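PDB 5H3H: abhydrolase domain-containing protein from Exiguobacterium antarcticum, which is an alpha/beta-hydrolase-fold esterase that probably hydrolyses carboxylic esters through a serine nucleophile and may also act as a perhydrolase. Local coordinates for residues B[211-215]-B[261-265]. Numbering follows the deposited sequence.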
loop_
_atom_site.group_PDB
_atom_site.type_symbol
_atom_site.label_atom_id
_atom_site.label_comp_id
_atom_site.label_asym_id
_atom_site.label_seq_id
_atom_site.Cartn_x
_atom_site.Cartn_y
_atom_site.Cartn_z
ATOM N N ASP B 211 6.816 -4.760 12.016
ATOM C CA ASP B 211 7.709 -5.582 12.846
ATOM C C ASP B 211 8.045 -6.890 12.161
ATOM O O ASP B 211 7.142 -7.668 11.888
ATOM C CB ASP B 211 7.029 -5.942 14.165
ATOM C CG ASP B 211 6.989 -4.762 15.184
ATOM O OD1 ASP B 211 7.459 -3.635 14.903
ATOM O OD2 ASP B 211 6.471 -4.994 16.295
ATOM N N THR B 212 9.340 -7.122 11.916
ATOM C CA THR B 212 9.795 -8.338 11.233
ATOM C C THR B 212 10.767 -9.226 12.043
ATOM O O THR B 212 11.648 -8.727 12.794
ATOM C CB THR B 212 10.343 -7.962 9.856
ATOM O OG1 THR B 212 9.364 -7.088 9.229
ATOM C CG2 THR B 212 10.580 -9.222 8.970
ATOM N N LEU B 213 10.554 -10.544 11.916
ATOM C CA LEU B 213 11.513 -11.566 12.329
ATOM C C LEU B 213 11.983 -12.369 11.122
ATOM O O LEU B 213 11.138 -12.926 10.401
ATOM C CB LEU B 213 10.857 -12.528 13.284
ATOM C CG LEU B 213 11.725 -13.720 13.692
ATOM C CD1 LEU B 213 12.943 -13.174 14.440
ATOM C CD2 LEU B 213 10.945 -14.718 14.529
ATOM N N ILE B 214 13.323 -12.483 10.961
ATOM C CA ILE B 214 13.952 -13.267 9.920
ATOM C C ILE B 214 14.484 -14.528 10.605
ATOM O O ILE B 214 15.258 -14.428 11.548
ATOM C CB ILE B 214 15.156 -12.524 9.241
ATOM C CG1 ILE B 214 14.821 -11.074 8.835
ATOM C CG2 ILE B 214 15.715 -13.328 8.052
ATOM C CD1 ILE B 214 13.601 -10.969 7.979
ATOM N N MET B 215 14.080 -15.682 10.090
ATOM C CA MET B 215 14.513 -16.987 10.563
ATOM C C MET B 215 15.247 -17.582 9.353
ATOM O O MET B 215 14.659 -17.617 8.238
ATOM C CB MET B 215 13.274 -17.849 10.956
ATOM C CG MET B 215 12.788 -17.644 12.379
ATOM S SD MET B 215 11.558 -18.820 13.058
ATOM C CE MET B 215 10.255 -17.994 12.308
ATOM N N THR B 261 10.270 -20.685 18.600
ATOM C CA THR B 261 10.539 -19.306 18.166
ATOM C C THR B 261 9.316 -18.641 17.470
ATOM O O THR B 261 9.022 -17.455 17.654
ATOM C CB THR B 261 11.730 -19.294 17.170
ATOM O OG1 THR B 261 12.872 -19.938 17.761
ATOM C CG2 THR B 261 12.136 -17.898 16.772
ATOM N N LEU B 262 8.609 -19.423 16.665
ATOM C CA LEU B 262 7.485 -18.909 15.860
ATOM C C LEU B 262 6.359 -18.560 16.842
ATOM O O LEU B 262 5.768 -17.490 16.824
ATOM C CB LEU B 262 7.079 -20.017 14.894
ATOM C CG LEU B 262 6.368 -19.748 13.592
ATOM C CD1 LEU B 262 5.764 -21.071 13.090
ATOM C CD2 LEU B 262 5.294 -18.676 13.699
ATOM N N VAL B 263 6.149 -19.466 17.782
ATOM C CA VAL B 263 5.111 -19.335 18.767
ATOM C C VAL B 263 5.319 -18.161 19.690
ATOM O O VAL B 263 4.369 -17.455 20.000
ATOM C CB VAL B 263 4.998 -20.635 19.603
ATOM C CG1 VAL B 263 4.189 -20.415 20.881
ATOM C CG2 VAL B 263 4.386 -21.741 18.723
ATOM N N SER B 264 6.547 -18.032 20.187
ATOM C CA SER B 264 6.919 -16.911 21.020
ATOM C C SER B 264 6.701 -15.581 20.330
ATOM O O SER B 264 6.189 -14.673 20.945
ATOM C CB SER B 264 8.400 -17.014 21.419
ATOM O OG SER B 264 8.651 -18.170 22.193
ATOM N N TYR B 265 7.126 -15.457 19.072
ATOM C CA TYR B 265 6.923 -14.239 18.309
ATOM C C TYR B 265 5.438 -13.942 18.012
ATOM O O TYR B 265 5.028 -12.783 18.065
ATOM C CB TYR B 265 7.714 -14.287 17.011
ATOM C CG TYR B 265 7.949 -12.972 16.325
ATOM C CD1 TYR B 265 8.770 -11.974 16.904
ATOM C CD2 TYR B 265 7.379 -12.704 15.101
ATOM C CE1 TYR B 265 8.996 -10.774 16.247
ATOM C CE2 TYR B 265 7.580 -11.506 14.452
ATOM C CZ TYR B 265 8.400 -10.529 15.007
ATOM O OH TYR B 265 8.584 -9.318 14.322
#
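In this alpha/beta-hydrolase fold the C-terminal helix 255-267 packs on the central sheet, and L213, M215, T261, L262 and Y265 carry most of its contact with strand 211-217. The short helix and strand segments run nearly antiparallel, at 175°, with their axes 10.9 Å apart. L213 and M215 point at the helix from the same side of the strand.

Y265 carries the largest share. Its CG is anti to the backbone N (chi1 -162°), and the ring reaches across to the strand. L213 lies over one face of this ring. CB of L213 sits 3.7 Å from the centroid of the Y265 ring, 16° off the normal, in a CH-pi contact displaced toward the CZ and CE2 rim. The L213 side chain runs back along the ring in the opposite direction, so that CD2 of L213 comes 3.9 Å from CG of Y265. The phenol oxygen ends against the strand backbone. OH of Y265 is 3.2 Å from C of T212 and 3.7 Å from CB of D211. The backbone N of L213 is close to this OH but poorly angled for a hydrogen bond.

One turn earlier, the methyl of T261 faces the strand. CG2 of T261 lies 3.9 Å from SD of M215 and 4.1 Å from CD2 of L213. OG1 of T261 is hydrogen-bonded to O of K257 within the helix. The M215 chain bends at its last torsion, and its CE makes a looser contact with L262.

Strand 114-120 adds I118, which touches M215, L262 and Y265. K116 makes a cation-pi contact with the Y265 ring, and NZ of K116 hydrogen-bonds O of Y265. Helix and strand thus meet here mainly through apolar and CH-pi packing, with the tyrosine hydroxyl set against the strand backbone.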